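Side-chain contacts in BB_2cx5_001 (Thermus thermophilus, PDB 3RI0), which is a computationally designed epitope scaffold on an aminoacyl-tRNA editing-domain fold, probably meant to present a grafted linear HIV epitope as an immunogen: residues A113-D116 / E117-G121; E142-L146 / T147-V151; L84-D87 / K88-A92; N68-L72 / G73-R77. The protein carries 6 engineered substitutions. All coordinates share one frame; numbering follows the deposited sequence.

How the contacts relate
Along the chain the order is contact 4, 3, 1, 2. Contacts 4 and 3 stand where helices 72-79 and 88-95 begin, contact 1 where strand 113-116 runs into a 3-10 turn, and contact 2 where helix 140-147 gives way to strand 150-152. Contacts 1 and 2, with centres about 9 Å apart, touch directly, because strands 113-116 and 150-152 are parallel neighbours in the mixed sheet. Contact 4, about 13 Å from contact 1 between centres, is joined to it by Asn68 ND2, which hydrogen-bonds Asp116 OD2 and Asp118 OD2. Contacts 1, 2 and 4 thus form one linked region; contact 3, about 23 Å from contacts 1 and 2 between centres, stands apart.

Contact 1 (A113-D116 / E117-G121); sequences AYLD and EDLLG
Asp116 ends strand 113-116 by folding the chain into the 3-10 segment 117-121, and its side chain bridges back over the turn in an Asx turn: OD1 accepts the backbone N of Asp118 at 2.8 Å. The bond is fairly straight, 153° at the hydrogen, although the donor comes from above the carboxylate plane. With CG anti to the backbone N (chi1 179°), the carboxylate swings forward over the start of the turn. The backbone carbonyl of the same residue is used as well, Asp116 O taking the N-H of Leu119 at 2.8 Å with an angle of 164°. Asp116 thus serves two amide groups of the 3-10 turn, one with its side chain and one with its main chain.

The other carboxylate oxygen, Asp116 OD2, is held by Ser65 N and Asn68 ND2. Asn68 ND2 also donates to Asp118 OD2, so one amide nitrogen ties two acids together. This probably eases the repulsion between Asp116 OD1 and Asp118 OD2, which lie 4.0 Å apart. Lys155 NZ makes a long, weak ion pair with Asp118 OD2, which may offset part of the negative charge.

On the apolar side, Leu115 spreads its two methyls between two partners: CD1 meets Leu119 CD1 at 3.6 Å, while CD2 goes to Leu120. Leu143 and Leu144 of helix 140-147 also pack on Leu115, joining strand, turn and helix. The Leu120 meeting is tight, with Leu115 CD2 and Leu120 CD2 separated by 3.3 Å.

Contact 2 (E142-L146 / T147-V151); sequences ELLAL and TGAQV
Thr147 turns its hydroxyl back toward the helix: Thr147 OG1 donates to Leu143 O at 2.8 Å, and the backbone N of Thr147 reaches the same oxygen at 2.9 Å. These two donors approach Leu143 O from opposite faces of its carbonyl plane, so one acceptor carries two bonds. The torsion behind this sets OG1 between the backbone N and the carbonyl carbon (chi1 63°), leaving CG2 beside the N and 4.1 Å from Leu143 CD1, where the two side chains meet at a slant. OG1 also accepts a rather bent bond from Ala149 N at 3.2 Å. It thus donates to one backbone group and accepts from another, which limits its rotation.

Leu144 leaves its backbone pointing away from the following residues, but its branched end bends round to them. One methyl, CD2, lies 4.0 Å from Ala149 CB, and the other, CD1, is 4.1 Å from Val151 CG2 as the two side chains slant past each other. Leu115 of strand 113-116 packs on Leu144 too, and Leu120 touches Val151, so this apolar patch continues into the neighbouring strand.

Gly148 N donates to Leu144 O at 2.7 Å in a bent bond (135°), and the positive phi of Gly148 (65°) redirects the chain out of the helix. An ST turn spanning Thr147 to Ala149, with that glycine at its middle, ends helix 140-147 and leads into strand 150-152.

Contact 3 (L84-D87 / K88-A92); sequences LELD and KWAVA
Asp87 is the N-cap of helix 88-95, and its carboxylate folds over the first turn to meet the amide of Ala90. That capping bond, from Ala90 N to Asp87 OD2, measures 3.1 Å and is nearly straight at 169°, the N-H meeting OD2 almost in line with its C-O bond. Asp87 holds CG between its backbone N and carbonyl carbon (chi1 69°), which tucks OD2 in over the helix start. Its main-chain carbonyl adds the first helical bond, Val91 N to Asp87 O at 3.1 Å. A negative charge here would probably be steadied by the N-H groups at the N-terminal end of the helix.

Aromatic contact comes from Trp89. Asp87 OD1 lies at the edge of the indole, in its plane, 3.7 Å from Trp89 CD1, while the carboxylate and ring planes stand 78° apart. Asp87 OD2 is closer, 3.2 Å from Trp89 CD1, and approaches obliquely.

Apolar contacts come from Leu86, just before the cap. Leu86 CB lies 4.0 Å from Val91 CG2, a meeting of the residue before the N-cap with the fourth helical residue that fits a hydrophobic staple. The branch end of the leucine reaches across to Ala90: Leu86 CD2 and Ala90 CB are 4.2 Å apart.

Contact 4 (N68-L72 / G73-R77); sequences NRLDL and GKAAR. Engineered in segment 73-77: Ala76 (natural residue Thr).
Gly73, second residue of helix 72-79, donates its N to Asp71 OD1 at 2.7 Å, a weak bond because the angle at the hydrogen is only 128°. The carboxylate comes close to the glycine backbone here, with Asp71 OD1 3.2 Å from Gly73 CA.

Lys74 follows, and its N gives the same oxygen a straighter bond, 3.2 Å from Lys74 N to Asp71 OD1, met well above the carboxylate plane. Asp71 has CG anti to its backbone N (chi1 -176°), which lays the carboxylate over these two amides. The extended lysine chain runs across Asp71 at about a right angle, with Lys74 CG 3.5 Å from Asp71 CG. Its ammonium goes elsewhere: NZ forms a salt bridge with Asp153 and a hydrogen bond to Lys155 O, tying the start of the helix to the C-terminal part of the chain.

Ala75 donates its N to Asp71 O at 3.1 Å, in the carbonyl plane, and its CB lies 4.2 Å from Leu70 CD1. Leu70 also packs on Tyr53 of strand 47-54 and on Leu154.

Ala76, an engineered residue, uses its N to reach Leu72 O at 3.1 Å. One turn on from Gly73, Arg77 N bonds to Gly73 O, continuing the helical pattern. Altogether this is an N-capped helix start, with Asp71 as the cap of helix 72-79.

Contact 1 (A113-D116 / E117-G121)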
loop_
_atom_site.group_PDB
_atom_site.type_symbol
_atom_site.label_atom_id
_atom_site.label_comp_id
_atom_site.label_asym_id
_atom_site.label_seq_id
_atom_site.Cartn_x
_atom_site.Cartn_y
_atom_site.Cartn_z
ATOM N N ALA A 113 -8.206 0.529 -7.354
ATOM C CA ALA A 113 -7.285 -0.373 -6.673
ATOM C C ALA A 113 -7.605 -1.862 -6.697
ATOM O O ALA A 113 -8.752 -2.272 -6.894
ATOM C CB ALA A 113 -7.102 0.079 -5.235
ATOM N N TYR A 114 -6.562 -2.662 -6.482
ATOM C CA TYR A 114 -6.674 -4.114 -6.444
ATOM C C TYR A 114 -5.929 -4.661 -5.233
ATOM O O TYR A 114 -4.895 -4.125 -4.833
ATOM C CB TYR A 114 -6.138 -4.708 -7.738
ATOM C CG TYR A 114 -6.879 -4.166 -8.935
ATOM C CD1 TYR A 114 -6.557 -2.918 -9.472
ATOM C CD2 TYR A 114 -7.948 -4.864 -9.487
ATOM C CE1 TYR A 114 -7.282 -2.379 -10.534
ATOM C CE2 TYR A 114 -8.679 -4.335 -10.541
ATOM C CZ TYR A 114 -8.346 -3.095 -11.060
ATOM O OH TYR A 114 -9.070 -2.583 -12.110
ATOM N N LEU A 115 -6.458 -5.732 -4.651
ATOM C CA LEU A 115 -5.871 -6.323 -3.453
ATOM C C LEU A 115 -5.496 -7.795 -3.577
ATOM O O LEU A 115 -6.352 -8.655 -3.788
ATOM C CB LEU A 115 -6.840 -6.150 -2.276
ATOM C CG LEU A 115 -6.443 -6.704 -0.901
ATOM C CD1 LEU A 115 -5.932 -5.588 -0.032
ATOM C CD2 LEU A 115 -7.645 -7.332 -0.226
ATOM N N ASP A 116 -4.203 -8.059 -3.422
ATOM C CA ASP A 116 -3.619 -9.402 -3.462
ATOM C C ASP A 116 -4.453 -10.277 -2.538
ATOM O O ASP A 116 -4.438 -10.065 -1.324
ATOM C CB ASP A 116 -2.179 -9.327 -2.931
ATOM C CG ASP A 116 -1.469 -10.677 -2.889
ATOM O OD1 ASP A 116 -2.137 -11.738 -2.855
ATOM O OD2 ASP A 116 -0.215 -10.663 -2.873
ATOM N N GLU A 117 -5.155 -11.261 -3.099
ATOM C CA GLU A 117 -6.004 -12.141 -2.283
ATOM C C GLU A 117 -5.314 -12.759 -1.072
ATOM O O GLU A 117 -5.972 -13.082 -0.083
ATOM C CB GLU A 117 -6.636 -13.248 -3.144
ATOM C CG GLU A 117 -5.698 -13.971 -4.119
ATOM C CD GLU A 117 -6.423 -15.089 -4.884
ATOM O OE1 GLU A 117 -7.537 -14.852 -5.407
ATOM O OE2 GLU A 117 -5.874 -16.206 -4.958
ATOM N N ASP A 118 -3.995 -12.915 -1.127
ATOM C CA ASP A 118 -3.267 -13.487 0.003
ATOM C C ASP A 118 -3.339 -12.613 1.250
ATOM O O ASP A 118 -3.133 -13.098 2.359
ATOM C CB ASP A 118 -1.801 -13.742 -0.362
ATOM C CG ASP A 118 -1.629 -14.930 -1.305
ATOM O OD1 ASP A 118 -2.640 -15.601 -1.625
ATOM O OD2 ASP A 118 -0.483 -15.189 -1.729
ATOM N N LEU A 119 -3.627 -11.327 1.081
ATOM C CA LEU A 119 -3.722 -10.428 2.232
ATOM C C LEU A 119 -4.953 -10.741 3.087
ATOM O O LEU A 119 -4.937 -10.527 4.299
ATOM C CB LEU A 119 -3.761 -8.967 1.771
ATOM C CG LEU A 119 -2.434 -8.385 1.269
ATOM C CD1 LEU A 119 -2.651 -6.985 0.711
ATOM C CD2 LEU A 119 -1.432 -8.346 2.419
ATOM N N LEU A 120 -6.007 -11.261 2.462
ATOM C CA LEU A 120 -7.228 -11.600 3.198
ATOM C C LEU A 120 -6.931 -12.793 4.107
ATOM O O LEU A 120 -7.729 -13.152 4.972
ATOM C CB LEU A 120 -8.359 -11.968 2.232
ATOM C CG LEU A 120 -8.710 -11.008 1.089
ATOM C CD1 LEU A 120 -9.854 -11.586 0.282
ATOM C CD2 LEU A 120 -9.091 -9.654 1.637
ATOM N N GLY A 121 -5.754 -13.384 3.913
ATOM C CA GLY A 121 -5.350 -14.539 4.694
ATOM C C GLY A 121 -4.951 -14.283 6.137
ATOM O O GLY A 121 -4.641 -15.229 6.863
#

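Contact 2 (E142-L146 / T147-V151)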
loop_
_atom_site.group_PDB
_atom_site.type_symbol
_atom_site.label_atom_id
_atom_site.label_comp_id
_atom_site.label_asym_id
_atom_site.label_seq_id
_atom_site.Cartn_x
_atom_site.Cartn_y
_atom_site.Cartn_z
ATOM N N GLU A 142 -11.096 -3.731 6.723
ATOM C CA GLU A 142 -10.953 -2.284 6.805
ATOM C C GLU A 142 -10.157 -1.780 5.617
ATOM O O GLU A 142 -10.542 -0.811 4.975
ATOM C CB GLU A 142 -10.263 -1.885 8.109
ATOM C CG GLU A 142 -11.081 -2.211 9.355
ATOM C CD GLU A 142 -10.377 -1.835 10.648
ATOM O OE1 GLU A 142 -9.262 -2.342 10.900
ATOM O OE2 GLU A 142 -10.949 -1.031 11.414
ATOM N N LEU A 143 -9.051 -2.445 5.313
ATOM C CA LEU A 143 -8.221 -2.040 4.184
ATOM C C LEU A 143 -9.089 -1.921 2.931
ATOM O O LEU A 143 -8.965 -0.953 2.176
ATOM C CB LEU A 143 -7.088 -3.056 3.961
ATOM C CG LEU A 143 -6.088 -2.728 2.842
ATOM C CD1 LEU A 143 -5.424 -1.378 3.117
ATOM C CD2 LEU A 143 -5.041 -3.817 2.748
ATOM N N LEU A 144 -9.964 -2.904 2.717
ATOM C CA LEU A 144 -10.856 -2.902 1.560
ATOM C C LEU A 144 -11.864 -1.764 1.617
ATOM O O LEU A 144 -12.186 -1.170 0.584
ATOM C CB LEU A 144 -11.614 -4.233 1.465
ATOM C CG LEU A 144 -10.831 -5.461 1.005
ATOM C CD1 LEU A 144 -11.686 -6.714 1.145
ATOM C CD2 LEU A 144 -10.390 -5.260 -0.447
ATOM N N ALA A 145 -12.369 -1.467 2.815
ATOM C CA ALA A 145 -13.344 -0.392 2.977
ATOM C C ALA A 145 -12.687 0.960 2.730
ATOM O O ALA A 145 -13.317 1.883 2.233
ATOM C CB ALA A 145 -13.950 -0.429 4.378
ATOM N N LEU A 146 -11.412 1.061 3.087
ATOM C CA LEU A 146 -10.636 2.287 2.928
ATOM C C LEU A 146 -10.281 2.564 1.483
ATOM O O LEU A 146 -10.431 3.679 0.983
ATOM C CB LEU A 146 -9.324 2.184 3.705
ATOM C CG LEU A 146 -9.231 2.655 5.145
ATOM C CD1 LEU A 146 -7.887 2.222 5.716
ATOM C CD2 LEU A 146 -9.383 4.173 5.193
ATOM N N THR A 147 -9.782 1.532 0.822
ATOM C CA THR A 147 -9.335 1.638 -0.555
ATOM C C THR A 147 -10.414 1.368 -1.598
ATOM O O THR A 147 -10.297 1.802 -2.744
ATOM C CB THR A 147 -8.182 0.657 -0.792
ATOM O OG1 THR A 147 -8.661 -0.682 -0.612
ATOM C CG2 THR A 147 -7.053 0.913 0.199
ATOM N N GLY A 148 -11.465 0.652 -1.207
ATOM C CA GLY A 148 -12.513 0.314 -2.157
ATOM C C GLY A 148 -11.886 -0.592 -3.203
ATOM O O GLY A 148 -12.304 -0.636 -4.363
ATOM N N ALA A 149 -10.858 -1.322 -2.779
ATOM C CA ALA A 149 -10.144 -2.213 -3.672
ATOM C C ALA A 149 -10.936 -3.462 -4.044
ATOM O O ALA A 149 -11.789 -3.938 -3.290
ATOM C CB ALA A 149 -8.818 -2.619 -3.046
ATOM N N GLN A 150 -10.632 -3.988 -5.216
ATOM C CA GLN A 150 -11.265 -5.192 -5.697
ATOM C C GLN A 150 -10.288 -6.314 -5.355
ATOM O O GLN A 150 -9.095 -6.202 -5.612
ATOM C CB GLN A 150 -11.460 -5.093 -7.204
ATOM C CG GLN A 150 -11.732 -6.400 -7.918
ATOM C CD GLN A 150 -11.976 -6.174 -9.396
ATOM O OE1 GLN A 150 -12.961 -5.536 -9.776
ATOM N NE2 GLN A 150 -11.077 -6.677 -10.237
ATOM N N VAL A 151 -10.790 -7.372 -4.730
ATOM C CA VAL A 151 -9.975 -8.527 -4.366
ATOM C C VAL A 151 -9.522 -9.192 -5.653
ATOM O O VAL A 151 -10.298 -9.307 -6.602
ATOM C CB VAL A 151 -10.785 -9.549 -3.524
ATOM C CG1 VAL A 151 -10.070 -10.872 -3.486
ATOM C CG2 VAL A 151 -10.982 -9.026 -2.116
#

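Contact 3 (L84-D87 / K88-A92)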
loop_
_atom_site.group_PDB
_atom_site.type_symbol
_atom_site.label_atom_id
_atom_site.label_comp_id
_atom_site.label_asym_id
_atom_site.label_seq_id
_atom_site.Cartn_x
_atom_site.Cartn_y
_atom_site.Cartn_z
ATOM N N LEU A 84 3.069 0.227 -17.272
ATOM C CA LEU A 84 4.478 0.420 -17.110
ATOM C C LEU A 84 4.848 1.161 -15.859
ATOM O O LEU A 84 4.057 1.892 -15.252
ATOM C CB LEU A 84 5.114 1.077 -18.334
ATOM C CG LEU A 84 5.957 0.001 -19.047
ATOM C CD1 LEU A 84 6.644 0.584 -20.274
ATOM C CD2 LEU A 84 6.982 -0.584 -18.063
ATOM N N GLU A 85 6.079 0.896 -15.473
ATOM C CA GLU A 85 6.709 1.459 -14.316
ATOM C C GLU A 85 6.590 2.977 -14.324
ATOM O O GLU A 85 6.689 3.606 -15.373
ATOM C CB GLU A 85 8.165 1.030 -14.346
ATOM C CG GLU A 85 8.952 1.373 -13.128
ATOM C CD GLU A 85 9.820 0.219 -12.726
ATOM O OE1 GLU A 85 10.558 -0.298 -13.599
ATOM O OE2 GLU A 85 9.757 -0.183 -11.544
ATOM N N LEU A 86 6.351 3.550 -13.153
ATOM C CA LEU A 86 6.239 4.995 -13.022
ATOM C C LEU A 86 7.502 5.499 -12.345
ATOM O O LEU A 86 7.987 4.883 -11.388
ATOM C CB LEU A 86 5.025 5.373 -12.176
ATOM C CG LEU A 86 3.648 5.232 -12.829
ATOM C CD1 LEU A 86 2.585 5.560 -11.816
ATOM C CD2 LEU A 86 3.542 6.157 -14.045
ATOM N N ASP A 87 8.049 6.608 -12.828
ATOM C CA ASP A 87 9.248 7.119 -12.195
ATOM C C ASP A 87 8.888 7.854 -10.911
ATOM O O ASP A 87 7.711 8.026 -10.585
ATOM C CB ASP A 87 10.059 8.015 -13.155
ATOM C CG ASP A 87 9.379 9.342 -13.479
ATOM O OD1 ASP A 87 9.592 9.834 -14.609
ATOM O OD2 ASP A 87 8.670 9.907 -12.623
ATOM N N LYS A 88 9.921 8.250 -10.182
ATOM C CA LYS A 88 9.797 8.950 -8.908
ATOM C C LYS A 88 8.867 10.146 -8.879
ATOM O O LYS A 88 8.098 10.328 -7.936
ATOM C CB LYS A 88 11.165 9.452 -8.474
ATOM C CG LYS A 88 11.951 8.476 -7.665
ATOM C CD LYS A 88 13.243 9.141 -7.215
ATOM C CE LYS A 88 14.246 9.176 -8.356
ATOM N NZ LYS A 88 14.892 10.514 -8.473
ATOM N N TRP A 89 8.991 10.987 -9.896
ATOM C CA TRP A 89 8.214 12.204 -9.994
ATOM C C TRP A 89 6.722 11.948 -10.087
ATOM O O TRP A 89 5.932 12.557 -9.357
ATOM C CB TRP A 89 8.690 12.992 -11.197
ATOM C CG TRP A 89 10.168 12.951 -11.296
ATOM C CD1 TRP A 89 10.920 12.193 -12.152
ATOM C CD2 TRP A 89 11.090 13.604 -10.419
ATOM N NE1 TRP A 89 12.254 12.333 -11.852
ATOM C CE2 TRP A 89 12.384 13.193 -10.793
ATOM C CE3 TRP A 89 10.946 14.497 -9.353
ATOM C CZ2 TRP A 89 13.534 13.645 -10.133
ATOM C CZ3 TRP A 89 12.081 14.947 -8.698
ATOM C CH2 TRP A 89 13.362 14.520 -9.091
ATOM N N ALA A 90 6.336 11.041 -10.974
ATOM C CA ALA A 90 4.926 10.732 -11.155
ATOM C C ALA A 90 4.353 10.061 -9.905
ATOM O O ALA A 90 3.206 10.314 -9.535
ATOM C CB ALA A 90 4.747 9.838 -12.375
ATOM N N VAL A 91 5.155 9.217 -9.258
ATOM C CA VAL A 91 4.698 8.527 -8.063
ATOM C C VAL A 91 4.310 9.542 -6.997
ATOM O O VAL A 91 3.250 9.417 -6.384
ATOM C CB VAL A 91 5.778 7.572 -7.492
ATOM C CG1 VAL A 91 5.301 6.976 -6.177
ATOM C CG2 VAL A 91 6.054 6.447 -8.490
ATOM N N ALA A 92 5.168 10.541 -6.785
ATOM C CA ALA A 92 4.906 11.587 -5.799
ATOM C C ALA A 92 3.740 12.460 -6.267
ATOM O O ALA A 92 2.855 12.816 -5.486
ATOM C CB ALA A 92 6.158 12.462 -5.590
#

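Contact 4 (N68-L72 / G73-R77)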
loop_
_atom_site.group_PDB
_atom_site.type_symbol
_atom_site.label_atom_id
_atom_site.label_comp_id
_atom_site.label_asym_id
_atom_site.label_seq_id
_atom_site.Cartn_x
_atom_site.Cartn_y
_atom_site.Cartn_z
ATOM N N ASN A 68 5.033 -11.579 -1.669
ATOM C CA ASN A 68 4.778 -11.861 -3.081
ATOM C C ASN A 68 5.280 -10.734 -3.959
ATOM O O ASN A 68 5.450 -9.608 -3.512
ATOM C CB ASN A 68 3.281 -12.021 -3.375
ATOM C CG ASN A 68 2.621 -13.117 -2.553
ATOM O OD1 ASN A 68 3.212 -14.168 -2.292
ATOM N ND2 ASN A 68 1.370 -12.884 -2.163
ATOM N N ARG A 69 5.528 -11.039 -5.223
ATOM C CA ARG A 69 5.930 -10.001 -6.148
ATOM C C ARG A 69 4.828 -9.970 -7.212
ATOM O O ARG A 69 4.305 -11.009 -7.626
ATOM C CB ARG A 69 7.340 -10.256 -6.717
ATOM C CG ARG A 69 7.601 -11.607 -7.355
ATOM C CD ARG A 69 8.991 -12.190 -6.977
ATOM N NE ARG A 69 9.925 -11.242 -6.354
ATOM C CZ ARG A 69 11.180 -11.543 -6.017
ATOM N NH1 ARG A 69 11.662 -12.758 -6.243
ATOM N NH2 ARG A 69 11.952 -10.632 -5.436
ATOM N N LEU A 70 4.440 -8.760 -7.598
ATOM C CA LEU A 70 3.371 -8.549 -8.561
ATOM C C LEU A 70 3.570 -9.155 -9.947
ATOM O O LEU A 70 4.567 -8.891 -10.615
ATOM C CB LEU A 70 3.112 -7.055 -8.725
ATOM C CG LEU A 70 1.980 -6.720 -9.699
ATOM C CD1 LEU A 70 0.645 -7.232 -9.142
ATOM C CD2 LEU A 70 1.926 -5.222 -9.913
ATOM N N ASP A 71 2.608 -9.963 -10.377
ATOM C CA ASP A 71 2.673 -10.557 -11.701
ATOM C C ASP A 71 2.056 -9.517 -12.628
ATOM O O ASP A 71 0.835 -9.376 -12.687
ATOM C CB ASP A 71 1.857 -11.846 -11.765
ATOM C CG ASP A 71 1.974 -12.540 -13.114
ATOM O OD1 ASP A 71 1.961 -11.828 -14.137
ATOM O OD2 ASP A 71 2.072 -13.792 -13.145
ATOM N N LEU A 72 2.900 -8.770 -13.328
ATOM C CA LEU A 72 2.416 -7.736 -14.236
ATOM C C LEU A 72 1.531 -8.288 -15.347
ATOM O O LEU A 72 0.756 -7.548 -15.957
ATOM C CB LEU A 72 3.594 -6.968 -14.835
ATOM C CG LEU A 72 4.285 -6.030 -13.848
ATOM C CD1 LEU A 72 5.510 -5.428 -14.500
ATOM C CD2 LEU A 72 3.313 -4.946 -13.406
ATOM N N GLY A 73 1.645 -9.588 -15.603
ATOM C CA GLY A 73 0.824 -10.202 -16.630
ATOM C C GLY A 73 -0.632 -10.204 -16.212
ATOM O O GLY A 73 -1.501 -9.774 -16.970
ATOM N N LYS A 74 -0.900 -10.675 -14.993
ATOM C CA LYS A 74 -2.261 -10.739 -14.464
ATOM C C LYS A 74 -2.804 -9.337 -14.205
ATOM O O LYS A 74 -3.980 -9.053 -14.426
ATOM C CB LYS A 74 -2.290 -11.512 -13.150
ATOM C CG LYS A 74 -1.542 -12.831 -13.152
ATOM C CD LYS A 74 -1.613 -13.460 -11.773
ATOM C CE LYS A 74 -0.988 -14.848 -11.736
ATOM N NZ LYS A 74 -1.341 -15.556 -10.465
ATOM N N ALA A 75 -1.934 -8.463 -13.715
ATOM C CA ALA A 75 -2.324 -7.094 -13.417
ATOM C C ALA A 75 -2.845 -6.396 -14.669
ATOM O O ALA A 75 -3.796 -5.621 -14.599
ATOM C CB ALA A 75 -1.139 -6.331 -12.839
ATOM N N ALA A 76 -2.231 -6.687 -15.815
ATOM C CA ALA A 76 -2.609 -6.078 -17.092
ATOM C C ALA A 76 -3.883 -6.641 -17.732
ATOM O O ALA A 76 -4.691 -5.886 -18.268
ATOM C CB ALA A 76 -1.446 -6.184 -18.082
ATOM N N ARG A 77 -4.066 -7.958 -17.693
ATOM C CA ARG A 77 -5.261 -8.553 -18.289
ATOM C C ARG A 77 -6.467 -8.179 -17.444
ATOM O O ARG A 77 -7.618 -8.251 -17.880
ATOM C CB ARG A 77 -5.133 -10.077 -18.354
ATOM C CG ARG A 77 -4.028 -10.574 -19.281
ATOM C CD ARG A 77 -4.099 -12.084 -19.461
ATOM N NE ARG A 77 -3.703 -12.823 -18.264
ATOM C CZ ARG A 77 -2.442 -13.007 -17.886
ATOM N NH1 ARG A 77 -1.449 -12.505 -18.611
ATOM N NH2 ARG A 77 -2.174 -13.690 -16.784
#